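Local coordinates for alginase (Pseudoalteromonas, PDB 4Q8K), which is an alginate lyase of polysaccharide lyase family 18, which probably cleaves the polysaccharide alginate by beta-elimination and carries a bound calcium ion, at residues V214-G219 and V238-T243; N255-V260 and L276-S281; N321-Q326 and L350-S355. All blocks are in the same frame, centred on the assembly; numbering follows the deposited sequence.

Contact 1 of 3, residues V214-G219 and V238-T243. With CA (calcium ion), chain B; SO4 (sulfate ion), chain C.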
loop_
_atom_site.group_PDB
_atom_site.type_symbol
_atom_site.label_atom_id
_atom_site.label_comp_id
_atom_site.label_asym_id
_atom_site.label_seq_id
_atom_site.Cartn_x
_atom_site.Cartn_y
_atom_site.Cartn_z
ATOM N N VAL A 214 0.578 12.315 -1.635
ATOM C CA VAL A 214 -0.755 11.789 -1.380
ATOM C C VAL A 214 -1.757 12.927 -1.310
ATOM O O VAL A 214 -1.557 13.891 -0.582
ATOM C CB VAL A 214 -0.811 10.958 -0.071
ATOM C CG1 VAL A 214 -2.210 10.415 0.151
ATOM C CG2 VAL A 214 0.204 9.809 -0.106
ATOM N N GLU A 215 -2.816 12.826 -2.107
ATOM C CA GLU A 215 -3.918 13.777 -2.054
ATOM C C GLU A 215 -5.171 12.956 -1.803
ATOM O O GLU A 215 -5.518 12.088 -2.607
ATOM C CB GLU A 215 -4.043 14.535 -3.372
ATOM C CG GLU A 215 -2.833 15.379 -3.739
ATOM C CD GLU A 215 -2.855 15.790 -5.200
ATOM O OE1 GLU A 215 -3.440 16.851 -5.506
ATOM O OE2 GLU A 215 -2.314 15.043 -6.048
ATOM N N MET A 216 -5.835 13.197 -0.678
ATOM C CA MET A 216 -6.963 12.352 -0.292
ATOM C C MET A 216 -7.923 13.077 0.642
ATOM O O MET A 216 -7.499 13.843 1.507
ATOM C CB MET A 216 -6.464 11.062 0.374
ATOM C CG MET A 216 -7.565 10.104 0.828
ATOM S SD MET A 216 -7.049 8.367 0.941
ATOM C CE MET A 216 -5.663 8.476 2.082
ATOM N N SER A 217 -9.214 12.802 0.471
ATOM C CA SER A 217 -10.252 13.368 1.333
ATOM C C SER A 217 -10.051 13.019 2.800
ATOM O O SER A 217 -9.566 11.935 3.133
ATOM C CB SER A 217 -11.624 12.842 0.912
ATOM O OG SER A 217 -11.842 13.031 -0.470
ATOM N N ASP A 218 -10.460 13.928 3.681
ATOM C CA ASP A 218 -10.470 13.646 5.115
ATOM C C ASP A 218 -11.086 12.276 5.391
ATOM O O ASP A 218 -12.121 11.910 4.807
ATOM C CB ASP A 218 -11.248 14.722 5.887
ATOM C CG ASP A 218 -10.591 16.099 5.818
ATOM O OD1 ASP A 218 -9.462 16.221 5.306
ATOM O OD2 ASP A 218 -11.211 17.077 6.284
ATOM N N GLY A 219 -10.446 11.519 6.275
ATOM C CA GLY A 219 -10.958 10.234 6.721
ATOM C C GLY A 219 -10.512 9.065 5.861
ATOM O O GLY A 219 -10.770 7.908 6.200
ATOM N N VAL A 238 2.152 -0.829 4.471
ATOM C CA VAL A 238 2.410 0.576 4.771
ATOM C C VAL A 238 1.133 1.343 4.500
ATOM O O VAL A 238 0.541 1.209 3.418
ATOM C CB VAL A 238 3.527 1.154 3.899
ATOM C CG1 VAL A 238 3.758 2.623 4.222
ATOM C CG2 VAL A 238 4.817 0.353 4.090
ATOM N N TYR A 239 0.708 2.147 5.477
ATOM C CA TYR A 239 -0.584 2.835 5.397
ATOM C C TYR A 239 -0.446 4.343 5.380
ATOM O O TYR A 239 0.467 4.919 5.974
ATOM C CB TYR A 239 -1.453 2.540 6.621
ATOM C CG TYR A 239 -1.854 1.110 6.870
ATOM C CD1 TYR A 239 -0.937 0.189 7.348
ATOM C CD2 TYR A 239 -3.177 0.694 6.676
ATOM C CE1 TYR A 239 -1.299 -1.110 7.609
ATOM C CE2 TYR A 239 -3.550 -0.616 6.941
ATOM C CZ TYR A 239 -2.610 -1.509 7.398
ATOM O OH TYR A 239 -2.963 -2.811 7.665
ATOM N N VAL A 240 -1.413 4.973 4.732
ATOM C CA VAL A 240 -1.656 6.396 4.868
ATOM C C VAL A 240 -3.125 6.508 5.305
ATOM O O VAL A 240 -4.031 6.116 4.572
ATOM C CB VAL A 240 -1.406 7.154 3.556
ATOM C CG1 VAL A 240 -1.707 8.636 3.727
ATOM C CG2 VAL A 240 0.035 6.952 3.092
ATOM N N SER A 241 -3.347 7.011 6.514
ATOM C CA SER A 241 -4.586 6.706 7.231
ATOM C C SER A 241 -5.069 7.858 8.105
ATOM O O SER A 241 -4.303 8.408 8.892
ATOM C CB SER A 241 -4.355 5.457 8.097
ATOM O OG SER A 241 -5.457 5.167 8.930
ATOM N N ASP A 242 -6.355 8.188 7.997
ATOM C CA ASP A 242 -6.918 9.308 8.750
ATOM C C ASP A 242 -8.010 8.802 9.688
ATOM O O ASP A 242 -9.147 9.254 9.621
ATOM C CB ASP A 242 -7.460 10.386 7.793
ATOM C CG ASP A 242 -7.888 11.668 8.510
ATOM O OD1 ASP A 242 -7.542 11.824 9.693
ATOM O OD2 ASP A 242 -8.567 12.523 7.896
ATOM N N THR A 243 -7.660 7.853 10.548
ATOM C CA THR A 243 -8.638 7.213 11.432
ATOM C C THR A 243 -8.370 7.471 12.906
ATOM O O THR A 243 -7.390 8.121 13.275
ATOM C CB THR A 243 -8.654 5.683 11.272
ATOM O OG1 THR A 243 -7.499 5.133 11.918
ATOM C CG2 THR A 243 -8.680 5.284 9.795
HETATM CA CA CA B . -5.996 12.132 11.463
HETATM S S SO4 C . -6.364 -2.998 9.484
HETATM O O1 SO4 C . -6.158 -1.566 9.574
HETATM O O2 SO4 C . -7.780 -3.321 9.628
HETATM O O3 SO4 C . -5.887 -3.411 8.161
HETATM O O4 SO4 C . -5.595 -3.689 10.519
HETATM O O HOH W 1 -5.432 9.750 11.994
#
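Just ahead of Val-240, which touches Val-214, Tyr-239 donates from its hydroxyl to O3 of a sulfate that probably comes from the crystallisation liquor and is also bound by Lys-221. Val-240 and Val-214 then meet tip to tip, CG1 to CG1 at 4.0 Å. Both valines hold CG1 opposite the backbone N (chi1 178° and -179°), which sends the two methyls toward each other, and a short branched side chain suits a place where two sheets face each other. The carbonyl O of Val-240 is met by Met-216 CE at 3.8 Å, the thioether chain bending at its last torsion to lay the methyl there. Asp-242 turns across the gap with its carboxylate shared between two tasks. Asp-242 OD1 binds the calcium ion at 2.4 Å. Asp-242 OD2 accepts from Gly-219 N at 2.7 Å, on the anti side and 35° out of the carboxylate plane, and takes a second N-H from Gly-256, which probably holds the carboxylate against rotation. Glycine suits position 219 because, at its positive phi, a CB would jam against the preceding carbonyl O. Thr-243 O then lies 2.9 Å from a calcium-bound water. Strand 204-216, paired through Glu-215 with Lys-356 on strand 355-368, lies in one sheet of the beta sandwich, and strand 234-241 lies in the other, where Phe-258 of adjoining strand 257-265 also packs on Met-216.

Contact 2 of 3, residues N255-V260 and L276-S281; sequences NGIFDV and LGTMTS. With CA (calcium ion), chain B.
Val-260 and Met-279 cross on the buried face of a beta hairpin, the valine CG2 lodging against the sulfur SD at 4.0 Å. Met-279 has its CG between the backbone N and carbonyl carbon (chi1 63°), which places CG against Phe-258 CB at 4.1 Å; the flexible thioether then fills the hollow between Phe-258 and Val-260 and bends beyond its sulfur. The phenyl ring presents its edge to Met-279 O and Ser-281 N. Gly-277, opposite Val-260, adds no bump to this face. On the other face Ile-257 CG2 rides against Thr-278 CB at 3.8 Å, while Thr-278 CG2 lies alongside Asp-259, both side chains pointing the same way. Backbone bonds join Phe-258 with Met-279 in both directions, and Val-260 N donates to Gly-277 O. At the far end Val-260 O takes two N-H groups, from Leu-276 N at 2.8 Å and Gly-277 N at 3.1 Å, which makes a classic beta bulge. Asn-255 OD1 closes an Asx turn onto Ile-257 N and, at 2.4 Å, also binds calcium, as does Ile-257 O. Asp-259 holds Asp-250 N and Ser-251 N, and its OD2 lies close to a calcium-bound water. Mainly apolar side chains, Phe-258, Val-260 and Met-279, thus line one face, while the calcium ligands and the carboxylate of Asp-259 fasten the first strand to the metal loop, probably stiffening both.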
loop_
_atom_site.group_PDB
_atom_site.type_symbol
_atom_site.label_atom_id
_atom_site.label_comp_id
_atom_site.label_asym_id
_atom_site.label_seq_id
_atom_site.Cartn_x
_atom_site.Cartn_y
_atom_site.Cartn_z
ATOM N N ASN A 255 -9.558 14.271 10.435
ATOM C CA ASN A 255 -9.104 15.652 10.609
ATOM C C ASN A 255 -8.123 16.131 9.539
ATOM O O ASN A 255 -7.571 17.226 9.639
ATOM C CB ASN A 255 -8.518 15.878 12.004
ATOM C CG ASN A 255 -7.140 15.284 12.156
ATOM O OD1 ASN A 255 -6.750 14.433 11.373
ATOM N ND2 ASN A 255 -6.392 15.734 13.161
ATOM N N GLY A 256 -7.912 15.312 8.510
ATOM C CA GLY A 256 -7.086 15.717 7.388
ATOM C C GLY A 256 -5.607 15.456 7.613
ATOM O O GLY A 256 -4.796 15.623 6.706
ATOM N N ILE A 257 -5.252 15.064 8.831
ATOM C CA ILE A 257 -3.869 14.712 9.134
ATOM C C ILE A 257 -3.728 13.201 9.048
ATOM O O ILE A 257 -4.237 12.473 9.890
ATOM C CB ILE A 257 -3.440 15.197 10.530
ATOM C CG1 ILE A 257 -3.577 16.721 10.621
ATOM C CG2 ILE A 257 -2.005 14.764 10.831
ATOM C CD1 ILE A 257 -3.181 17.288 11.986
ATOM N N PHE A 258 -3.045 12.724 8.014
ATOM C CA PHE A 258 -2.926 11.295 7.811
ATOM C C PHE A 258 -1.720 10.752 8.561
ATOM O O PHE A 258 -0.630 11.304 8.464
ATOM C CB PHE A 258 -2.789 10.988 6.319
ATOM C CG PHE A 258 -3.963 11.440 5.516
ATOM C CD1 PHE A 258 -4.006 12.721 4.991
ATOM C CD2 PHE A 258 -5.050 10.599 5.328
ATOM C CE1 PHE A 258 -5.106 13.148 4.260
ATOM C CE2 PHE A 258 -6.159 11.020 4.602
ATOM C CZ PHE A 258 -6.185 12.300 4.069
ATOM N N ASP A 259 -1.939 9.688 9.323
ATOM C CA ASP A 259 -0.847 8.930 9.910
ATOM C C ASP A 259 -0.226 8.063 8.828
ATOM O O ASP A 259 -0.932 7.460 8.014
ATOM C CB ASP A 259 -1.370 8.038 11.028
ATOM C CG ASP A 259 -1.826 8.833 12.232
ATOM O OD1 ASP A 259 -0.974 9.513 12.843
ATOM O OD2 ASP A 259 -3.027 8.796 12.552
ATOM N N VAL A 260 1.098 8.009 8.810
ATOM C CA VAL A 260 1.789 7.095 7.923
ATOM C C VAL A 260 2.481 6.105 8.831
ATOM O O VAL A 260 3.282 6.490 9.683
ATOM C CB VAL A 260 2.838 7.803 7.052
ATOM C CG1 VAL A 260 3.553 6.787 6.163
ATOM C CG2 VAL A 260 2.196 8.912 6.230
ATOM N N LEU A 276 5.446 6.186 11.469
ATOM C CA LEU A 276 6.565 6.773 10.736
ATOM C C LEU A 276 6.460 8.290 10.631
ATOM O O LEU A 276 7.451 8.994 10.715
ATOM C CB LEU A 276 6.664 6.137 9.340
ATOM C CG LEU A 276 6.885 4.619 9.428
ATOM C CD1 LEU A 276 6.613 3.944 8.089
ATOM C CD2 LEU A 276 8.297 4.294 9.957
ATOM N N GLY A 277 5.254 8.803 10.434
ATOM C CA GLY A 277 5.081 10.237 10.319
ATOM C C GLY A 277 3.630 10.617 10.146
ATOM O O GLY A 277 2.749 9.775 10.292
ATOM N N THR A 278 3.401 11.894 9.854
ATOM C CA THR A 278 2.082 12.405 9.494
ATOM C C THR A 278 2.212 13.352 8.309
ATOM O O THR A 278 3.282 13.898 8.052
ATOM C CB THR A 278 1.422 13.179 10.657
ATOM O OG1 THR A 278 2.268 14.271 11.044
ATOM C CG2 THR A 278 1.176 12.273 11.853
ATOM N N MET A 279 1.111 13.542 7.583
ATOM C CA MET A 279 1.101 14.437 6.436
ATOM C C MET A 279 -0.301 14.970 6.214
ATOM O O MET A 279 -1.274 14.365 6.654
ATOM C CB MET A 279 1.548 13.701 5.166
ATOM C CG MET A 279 0.624 12.552 4.755
ATOM S SD MET A 279 1.300 11.562 3.396
ATOM C CE MET A 279 1.672 12.855 2.201
ATOM N N THR A 280 -0.386 16.101 5.524
ATOM C CA THR A 280 -1.665 16.593 5.052
ATOM C C THR A 280 -1.774 16.366 3.543
ATOM O O THR A 280 -0.772 16.178 2.843
ATOM C CB THR A 280 -1.904 18.083 5.432
ATOM O OG1 THR A 280 -0.882 18.909 4.854
ATOM C CG2 THR A 280 -1.899 18.249 6.949
ATOM N N SER A 281 -3.001 16.354 3.051
ATOM C CA SER A 281 -3.248 16.126 1.635
ATOM C C SER A 281 -2.454 17.103 0.767
ATOM O O SER A 281 -2.489 18.320 0.985
ATOM C CB SER A 281 -4.740 16.263 1.344
ATOM O OG SER A 281 -5.015 15.931 0.001
HETATM CA CA CA B . -5.996 12.132 11.463
HETATM O O HOH W 2 -5.312 17.244 4.509
HETATM O O HOH W 3 1.677 8.594 12.782
HETATM O O HOH W 1 -5.432 9.750 11.994
#

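Contact 3 of 3, residues N321-Q326 and L350-S355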
loop_
_atom_site.group_PDB
_atom_site.type_symbol
_atom_site.label_atom_id
_atom_site.label_comp_id
_atom_site.label_asym_id
_atom_site.label_seq_id
_atom_site.Cartn_x
_atom_site.Cartn_y
_atom_site.Cartn_z
ATOM N N ASN A 321 -2.151 2.194 -4.643
ATOM C CA ASN A 321 -3.123 2.826 -3.772
ATOM C C ASN A 321 -4.295 1.875 -3.638
ATOM O O ASN A 321 -5.114 1.747 -4.557
ATOM C CB ASN A 321 -3.531 4.184 -4.360
ATOM C CG ASN A 321 -4.580 4.906 -3.527
ATOM O OD1 ASN A 321 -5.129 4.351 -2.579
ATOM N ND2 ASN A 321 -4.878 6.141 -3.905
ATOM N N TYR A 322 -4.327 1.162 -2.514
ATOM C CA TYR A 322 -5.412 0.243 -2.195
ATOM C C TYR A 322 -6.296 0.893 -1.133
ATOM O O TYR A 322 -6.018 0.800 0.058
ATOM C CB TYR A 322 -4.812 -1.058 -1.674
ATOM C CG TYR A 322 -5.780 -2.159 -1.320
ATOM C CD1 TYR A 322 -7.144 -2.043 -1.566
ATOM C CD2 TYR A 322 -5.321 -3.324 -0.720
ATOM C CE1 TYR A 322 -8.013 -3.062 -1.235
ATOM C CE2 TYR A 322 -6.188 -4.352 -0.379
ATOM C CZ TYR A 322 -7.537 -4.208 -0.641
ATOM O OH TYR A 322 -8.404 -5.226 -0.310
ATOM N N LEU A 323 -7.363 1.551 -1.587
ATOM C CA LEU A 323 -8.263 2.319 -0.725
ATOM C C LEU A 323 -9.188 1.413 0.092
ATOM O O LEU A 323 -9.915 0.581 -0.464
ATOM C CB LEU A 323 -9.085 3.287 -1.584
ATOM C CG LEU A 323 -9.902 4.389 -0.894
ATOM C CD1 LEU A 323 -8.986 5.396 -0.209
ATOM C CD2 LEU A 323 -10.813 5.081 -1.920
ATOM N N GLN A 324 -9.139 1.579 1.414
ATOM C CA GLN A 324 -9.811 0.699 2.356
ATOM C C GLN A 324 -11.224 1.196 2.640
ATOM O O GLN A 324 -11.415 2.367 2.952
ATOM C CB GLN A 324 -9.025 0.650 3.671
ATOM C CG GLN A 324 -7.568 0.198 3.508
ATOM C CD GLN A 324 -7.460 -1.237 3.004
ATOM O OE1 GLN A 324 -7.021 -1.482 1.875
ATOM N NE2 GLN A 324 -7.851 -2.191 3.843
ATOM N N SER A 325 -12.209 0.305 2.530
ATOM C CA SER A 325 -13.594 0.692 2.797
ATOM C C SER A 325 -13.874 0.522 4.284
ATOM O O SER A 325 -14.280 -0.547 4.728
ATOM C CB SER A 325 -14.565 -0.147 1.964
ATOM O OG SER A 325 -15.898 0.316 2.122
ATOM N N GLN A 326 -13.629 1.583 5.050
ATOM C CA GLN A 326 -13.684 1.519 6.509
ATOM C C GLN A 326 -14.073 2.878 7.088
ATOM O O GLN A 326 -13.618 3.928 6.617
ATOM C CB GLN A 326 -12.322 1.058 7.067
ATOM C CG GLN A 326 -12.320 0.669 8.539
ATOM C CD GLN A 326 -10.924 0.298 9.030
ATOM O OE1 GLN A 326 -10.762 -0.582 9.872
ATOM N NE2 GLN A 326 -9.919 0.965 8.495
ATOM N N LEU A 350 -18.665 7.688 2.901
ATOM C CA LEU A 350 -17.484 8.019 3.701
ATOM C C LEU A 350 -16.909 9.370 3.321
ATOM O O LEU A 350 -15.973 9.854 3.961
ATOM C CB LEU A 350 -16.399 6.953 3.530
ATOM C CG LEU A 350 -16.701 5.579 4.113
ATOM C CD1 LEU A 350 -15.803 4.535 3.463
ATOM C CD2 LEU A 350 -16.542 5.588 5.628
ATOM N N GLY A 351 -17.458 9.977 2.277
ATOM C CA GLY A 351 -16.959 11.244 1.789
ATOM C C GLY A 351 -15.579 11.164 1.144
ATOM O O GLY A 351 -14.850 12.163 1.109
ATOM N N ILE A 352 -15.215 9.989 0.633
ATOM C CA ILE A 352 -13.936 9.868 -0.072
ATOM C C ILE A 352 -14.124 10.124 -1.566
ATOM O O ILE A 352 -14.512 9.233 -2.311
ATOM C CB ILE A 352 -13.261 8.507 0.146
ATOM C CG1 ILE A 352 -13.186 8.176 1.638
ATOM C CG2 ILE A 352 -11.874 8.521 -0.473
ATOM C CD1 ILE A 352 -12.556 9.252 2.464
ATOM N N THR A 353 -13.869 11.361 -1.980
ATOM C CA THR A 353 -14.039 11.777 -3.369
ATOM C C THR A 353 -12.700 12.059 -4.030
ATOM O O THR A 353 -12.642 12.350 -5.225
ATOM C CB THR A 353 -14.915 13.048 -3.485
ATOM O OG1 THR A 353 -14.341 14.101 -2.696
ATOM C CG2 THR A 353 -16.341 12.772 -3.011
ATOM N N GLU A 354 -11.628 11.994 -3.240
ATOM C CA GLU A 354 -10.282 12.195 -3.754
ATOM C C GLU A 354 -9.373 11.163 -3.110
ATOM O O GLU A 354 -9.401 10.983 -1.900
ATOM C CB GLU A 354 -9.780 13.611 -3.430
ATOM C CG GLU A 354 -8.436 13.972 -4.055
ATOM C CD GLU A 354 -7.892 15.307 -3.563
ATOM O OE1 GLU A 354 -7.266 16.024 -4.365
ATOM O OE2 GLU A 354 -8.084 15.639 -2.370
ATOM N N SER A 355 -8.594 10.462 -3.928
ATOM C CA SER A 355 -7.571 9.551 -3.417
ATOM C C SER A 355 -6.562 9.272 -4.519
ATOM O O SER A 355 -6.726 8.343 -5.313
ATOM C CB SER A 355 -8.171 8.244 -2.908
ATOM O OG SER A 355 -7.149 7.398 -2.371
#
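Asn-321 ND2 donates to Ser-355 OG at 3.0 Å, nearly straight at 170° and with the hydroxyl close to the amide plane. Both side chains extend opposite their backbone N (chi1 179° and -178°), which brings the polar ends together in a buried place; asparagine suits it because its OD1 bonds to Thr-222 OG1. The bond spans the beta sandwich, from a strand of one sheet to the start of strand 355-368 in the other. With an alanine here, Ser-355 OG and Thr-222 OG1 would probably each lose a buried partner, and the serine hydroxyl would be likely to turn more freely. Beside this bond the packing is close: Leu-323 CD1 rests on Ser-355 OG at 3.5 Å, and Leu-323 CD2 meets Ile-352 CG2 at 3.9 Å as the two side chains slide past each other in opposite directions. Both residues are apolar and buried, suiting a place where methyls meet. The other end differs in kind. Both methyls of partly exposed Leu-350 rest on the Gln-326 backbone, CD2 nearer, 3.5 Å from Gln-326 O, and no hydrogen bond joins the segments there. Exposed Gly-351, with positive phi, ends helix 340-349 in a Schellman motif. Strand 321-324 is bonded between strands 186-193 and 221-228, with Phe-347 of helix 340-349 on Leu-323, Pro-174 of helix 174-177 reaching Asn-321 and Ser-355, and Met-216 of strand 204-216 touching Leu-323.

The three contacts follow one another along the chain, each closing before the next opens, and all lie within the alginate lyase family region. Contact 1 is central: its centre lies about 7 Å from that of contact 2 and about 8 Å from that of contact 3, which are about 15 Å apart. Contacts 1 and 2 share the calcium ion and one of its waters, and their strands 234-241 and 257-265 are neighbours in one sheet. Contacts 1 and 3 join through Ser-217, whose OG is bonded to the backbone N of Thr-353 and of Glu-354. Together they link one end of the two-sheet sandwich from the calcium loop to the loop that follows helix 340-349.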